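Local coordinates for protein acid phosphatase (PDB 2I33) that probably hydrolyses phosphate monoesters at acidic pH, as a magnesium-dependent class C acid phosphatase of the HAD superfamily, at residues A[74-79]-A[85-90]; A[132-137]-A[149-154]. All blocks are in the same frame, centred on the assembly; numbering follows the deposited sequence.

Interaction 1 of 2, residues A[74-79]-A[85-90]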
# COMPACT_ATOMS: atom_id res chain seq x y z
N SER A 74 -6.83 -1.29 -13.26
CA SER A 74 -6.46 -2.67 -13.10
C SER A 74 -7.12 -3.61 -14.14
O SER A 74 -6.50 -4.62 -14.47
CB SER A 74 -6.65 -3.14 -11.65
OG SER A 74 -8.00 -3.10 -11.33
N PRO A 75 -8.34 -3.30 -14.67
CA PRO A 75 -8.84 -4.20 -15.73
C PRO A 75 -7.90 -4.33 -16.93
O PRO A 75 -7.89 -5.35 -17.60
CB PRO A 75 -10.15 -3.56 -16.17
CG PRO A 75 -10.59 -2.80 -14.91
CD PRO A 75 -9.34 -2.26 -14.33
N HIS A 76 -7.13 -3.28 -17.18
CA HIS A 76 -6.16 -3.38 -18.25
C HIS A 76 -5.01 -4.34 -17.88
O HIS A 76 -4.55 -5.16 -18.69
CB HIS A 76 -5.61 -2.04 -18.65
CG HIS A 76 -4.61 -2.13 -19.74
ND1 HIS A 76 -3.28 -2.34 -19.49
CD2 HIS A 76 -4.76 -2.15 -21.08
CE1 HIS A 76 -2.64 -2.45 -20.64
NE2 HIS A 76 -3.52 -2.33 -21.62
N GLN A 77 -4.54 -4.24 -16.65
CA GLN A 77 -3.48 -5.13 -16.19
C GLN A 77 -3.96 -6.58 -16.20
O GLN A 77 -3.22 -7.49 -16.59
CB GLN A 77 -2.99 -4.73 -14.81
CG GLN A 77 -2.47 -3.29 -14.73
CD GLN A 77 -1.22 -3.03 -15.55
OE1 GLN A 77 -1.26 -2.31 -16.56
NE2 GLN A 77 -0.12 -3.62 -15.14
N ALA A 78 -5.21 -6.80 -15.80
CA ALA A 78 -5.84 -8.13 -15.89
C ALA A 78 -5.84 -8.65 -17.33
O ALA A 78 -5.56 -9.81 -17.60
CB ALA A 78 -7.24 -8.10 -15.34
N MET A 79 -6.17 -7.77 -18.27
CA MET A 79 -6.14 -8.12 -19.68
C MET A 79 -4.74 -8.58 -20.06
O MET A 79 -4.59 -9.55 -20.81
CB MET A 79 -6.56 -6.93 -20.55
CG MET A 79 -6.57 -7.19 -22.04
SD MET A 79 -4.94 -7.04 -22.82
CE MET A 79 -4.52 -5.35 -22.48
N LYS A 85 0.19 -10.28 -23.00
CA LYS A 85 0.77 -9.13 -23.67
C LYS A 85 0.70 -7.93 -22.75
O LYS A 85 -0.36 -7.41 -22.43
CB LYS A 85 0.08 -8.90 -25.02
CG LYS A 85 0.25 -10.10 -25.95
CD LYS A 85 -0.54 -9.98 -27.25
CE LYS A 85 -0.20 -11.13 -28.18
NZ LYS A 85 -0.62 -12.43 -27.62
N GLY A 86 1.87 -7.50 -22.28
CA GLY A 86 1.96 -6.47 -21.31
C GLY A 86 1.72 -5.06 -21.83
O GLY A 86 1.73 -4.80 -23.05
N TYR A 87 1.58 -4.15 -20.88
CA TYR A 87 1.48 -2.74 -21.17
C TYR A 87 2.62 -2.36 -22.08
O TYR A 87 3.75 -2.81 -21.86
CB TYR A 87 1.60 -1.94 -19.87
CG TYR A 87 1.72 -0.44 -20.08
CD1 TYR A 87 2.96 0.15 -20.30
CD2 TYR A 87 0.59 0.36 -20.10
CE1 TYR A 87 3.08 1.52 -20.52
CE2 TYR A 87 0.70 1.71 -20.30
CZ TYR A 87 1.95 2.30 -20.51
OH TYR A 87 2.05 3.66 -20.73
N PRO A 88 2.37 -1.50 -23.08
CA PRO A 88 1.11 -0.79 -23.35
C PRO A 88 0.17 -1.42 -24.39
O PRO A 88 -0.63 -0.72 -25.02
CB PRO A 88 1.64 0.55 -23.88
CG PRO A 88 2.79 0.16 -24.67
CD PRO A 88 3.43 -1.04 -23.97
N TYR A 89 0.23 -2.73 -24.58
CA TYR A 89 -0.69 -3.40 -25.50
C TYR A 89 -2.12 -3.06 -25.12
O TYR A 89 -2.50 -3.28 -23.98
CB TYR A 89 -0.50 -4.89 -25.39
CG TYR A 89 -1.41 -5.68 -26.28
CD1 TYR A 89 -1.28 -5.62 -27.66
CD2 TYR A 89 -2.40 -6.50 -25.75
CE1 TYR A 89 -2.08 -6.37 -28.50
CE2 TYR A 89 -3.21 -7.26 -26.60
CZ TYR A 89 -3.05 -7.18 -27.95
OH TYR A 89 -3.84 -7.93 -28.82
N LYS A 90 -2.85 -2.50 -26.08
CA LYS A 90 -4.26 -2.10 -25.91
C LYS A 90 -4.50 -1.11 -24.77
O LYS A 90 -5.62 -0.92 -24.30
CB LYS A 90 -5.15 -3.36 -25.86
CG LYS A 90 -5.16 -4.08 -27.19
CD LYS A 90 -6.17 -5.20 -27.27
CE LYS A 90 -6.28 -5.68 -28.71
NZ LYS A 90 -7.22 -6.83 -28.96

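Interaction 2 of 2, residues A[132-137]-A[149-154]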
# COMPACT_ATOMS: atom_id res chain seq x y z
N ASP A 132 -9.62 14.12 -24.17
CA ASP A 132 -11.06 13.96 -24.35
C ASP A 132 -11.57 12.71 -23.65
O ASP A 132 -12.55 12.77 -22.92
CB ASP A 132 -11.44 13.97 -25.85
CG ASP A 132 -11.35 15.36 -26.45
OD1 ASP A 132 -11.19 16.35 -25.69
OD2 ASP A 132 -11.47 15.48 -27.69
N ALA A 133 -10.84 11.61 -23.82
CA ALA A 133 -11.19 10.35 -23.20
C ALA A 133 -11.08 10.46 -21.69
O ALA A 133 -11.86 9.88 -20.92
CB ALA A 133 -10.28 9.26 -23.70
N THR A 134 -10.08 11.22 -21.25
CA THR A 134 -9.84 11.39 -19.82
C THR A 134 -10.96 12.23 -19.18
O THR A 134 -11.51 11.87 -18.13
CB THR A 134 -8.45 11.99 -19.58
OG1 THR A 134 -7.46 11.07 -20.06
CG2 THR A 134 -8.22 12.22 -18.10
N ILE A 135 -11.33 13.33 -19.84
CA ILE A 135 -12.48 14.11 -19.37
C ILE A 135 -13.71 13.23 -19.31
O ILE A 135 -14.44 13.27 -18.32
CB ILE A 135 -12.76 15.31 -20.29
CG1 ILE A 135 -11.68 16.38 -20.08
CG2 ILE A 135 -14.18 15.87 -20.04
CD1 ILE A 135 -11.71 17.46 -21.08
N LYS A 136 -13.92 12.43 -20.35
CA LYS A 136 -15.07 11.55 -20.43
C LYS A 136 -15.11 10.63 -19.21
O LYS A 136 -16.13 10.48 -18.56
CB LYS A 136 -15.02 10.70 -21.68
CG LYS A 136 -16.29 9.91 -21.89
N ASN A 137 -13.97 10.03 -18.89
CA ASN A 137 -13.88 9.10 -17.75
C ASN A 137 -14.08 9.86 -16.43
O ASN A 137 -14.76 9.37 -15.53
CB ASN A 137 -12.53 8.36 -17.76
CG ASN A 137 -12.58 7.01 -17.07
OD1 ASN A 137 -11.84 6.10 -17.43
ND2 ASN A 137 -13.41 6.90 -16.05
N GLU A 149 -8.55 22.84 -18.12
CA GLU A 149 -7.86 23.79 -17.23
C GLU A 149 -7.30 23.10 -15.97
O GLU A 149 -6.33 23.57 -15.36
CB GLU A 149 -8.82 24.92 -16.84
CG GLU A 149 -9.13 25.92 -17.98
CD GLU A 149 -10.06 25.37 -19.06
OE1 GLU A 149 -10.82 24.41 -18.80
OE2 GLU A 149 -10.04 25.92 -20.19
N HIS A 150 -7.92 21.98 -15.61
CA HIS A 150 -7.54 21.27 -14.39
C HIS A 150 -6.90 19.91 -14.61
O HIS A 150 -6.30 19.39 -13.70
CB HIS A 150 -8.74 21.16 -13.47
CG HIS A 150 -9.16 22.49 -12.91
ND1 HIS A 150 -8.71 22.97 -11.70
CD2 HIS A 150 -9.93 23.47 -13.44
CE1 HIS A 150 -9.22 24.17 -11.49
NE2 HIS A 150 -9.94 24.51 -12.54
N ILE A 151 -6.99 19.39 -15.83
CA ILE A 151 -6.39 18.09 -16.17
C ILE A 151 -5.14 18.35 -16.99
O ILE A 151 -5.25 18.74 -18.16
CB ILE A 151 -7.37 17.25 -16.98
CG1 ILE A 151 -8.67 17.00 -16.20
CG2 ILE A 151 -6.71 15.92 -17.36
CD1 ILE A 151 -9.83 16.63 -17.09
N LEU A 152 -3.97 18.18 -16.37
CA LEU A 152 -2.70 18.57 -16.96
C LEU A 152 -1.96 17.31 -17.36
O LEU A 152 -1.31 16.66 -16.54
CB LEU A 152 -1.87 19.42 -15.98
CG LEU A 152 -2.65 20.56 -15.31
CD1 LEU A 152 -1.75 21.43 -14.43
CD2 LEU A 152 -3.35 21.37 -16.35
N LEU A 153 -2.11 16.95 -18.63
CA LEU A 153 -1.55 15.71 -19.13
C LEU A 153 -0.15 15.92 -19.67
O LEU A 153 0.32 17.07 -19.76
CB LEU A 153 -2.48 15.10 -20.19
CG LEU A 153 -3.91 14.83 -19.72
CD1 LEU A 153 -4.75 14.12 -20.78
CD2 LEU A 153 -3.89 14.05 -18.43
N GLN A 154 0.51 14.81 -20.02
CA GLN A 154 1.92 14.87 -20.42
C GLN A 154 2.10 15.13 -21.91
O GLN A 154 1.55 14.43 -22.77
CB GLN A 154 2.65 13.58 -20.00
CG GLN A 154 4.19 13.67 -20.09
CD GLN A 154 4.86 12.47 -19.44
OE1 GLN A 154 4.56 11.33 -19.79
NE2 GLN A 154 5.72 12.72 -18.46

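Interaction 1 of 2, residues A[74-79]-A[85-90]
H76 reaches from helix 74-79 to the loop 85-90 and gives its NE2 proton to the backbone O of Y89, 2.7 Å away. The N-H...O angle is 147° and the C=O...N angle 149°, so the bond is moderately bent; NE2 is tilted from the carbonyl plane and the oxygen lies somewhat out of the imidazole plane. With CG anti to the backbone N (chi1 -180°), the ring projects toward the loop, and the N-H at its far corner reaches the main-chain oxygen. Its CE1 corner points to the edge of the Y87 ring, 4.3 Å from CD2. The loop belongs to the connection between helices 74-83 and 91-97 of this HAD phosphatase, and W91 meets both the H76 and Y87 rings edge-to-face. Bent at chi2 and chi3, M79 brings its thioether to the Y89 ring in a Met-aromatic contact: SD lies at the ring edge, 3.9 Å from CD2, while the two side chains cross nearly at right angles. M79 CE lies 3.3 Å from Y89 O, the oxygen that H76 binds, and also reaches K90 CB. K90 CG sits over the centre of one face of the Y89 ring.

Interaction 2 of 2, residues A[132-137]-A[149-154]
A beta-alpha-beta unit of the parallel HAD sheet runs from strand 119-125 through helix 131-141 to strand 151-154, and here T134 and I135 of its helix pack on I151 and L153 of its last strand. The short helix and strand segments run roughly antiparallel, at 140°, with their axes 10.3 Å apart at closest approach, a spacing bridged by branched, mostly apolar side chains.

The tightest touch is between the isoleucines: I135 CG1 lies 3.5 Å from I151 CD1, and the two side chains meet at a slant. I151 has CG1 anti to its carbonyl carbon (chi1 -59°), and the chain then extends through chi2, carrying CD1 out to the flank of I135. Its other branch serves a second neighbour, for I151 CG2 comes to 4.1 Å from T134 CG2 as the two side chains run alongside each other, pointing opposite ways. Beta-branching thus lets one strand residue meet two successive helix residues.

T134 is divided in the same way. Its methyl faces I151, whereas OG1 stands 4.1 Å from L153 CD1, a van der Waals approach. The hydroxyl's polar needs are met by hydrogen bonds to Q130 O, one turn back along the chain, and to R126 NH1, so threonine can occupy a buried position between helix and sheet. L153 supplies a compact apolar end beside it.

I151 also touches L131 and L138 of the same helix and Y122 of the adjacent strand, while L153 rests on L131 and S124. Strand 151-154 forms an outer edge of the sheet within this chain, bonded through its backbone to strand 119-125; L152 packs against V168 of helix 162-171, leaving the strand between two helices.

How the interactions relate
The two contacts lie in series along the chain, their centres 21 Å apart. Interaction 2 is a buried apolar joint between a helix and an edge strand of the central sheet, built from short branched side chains and without a hydrogen bond across it. Interaction 1 is only partly buried and holds no sheet element: a helix meets the irregular loop that follows it, through a hydrogen bond to a main-chain carbonyl and aromatic and sulfur contacts. The second subunit packs on its helix, whereas no other chain of the assembly touches interaction 2. The Y87 side chain of interaction 1 is about 10 Å, and the L153 side chain of interaction 2 about 11 Å, from the magnesium ion held by D65, D67 and D180.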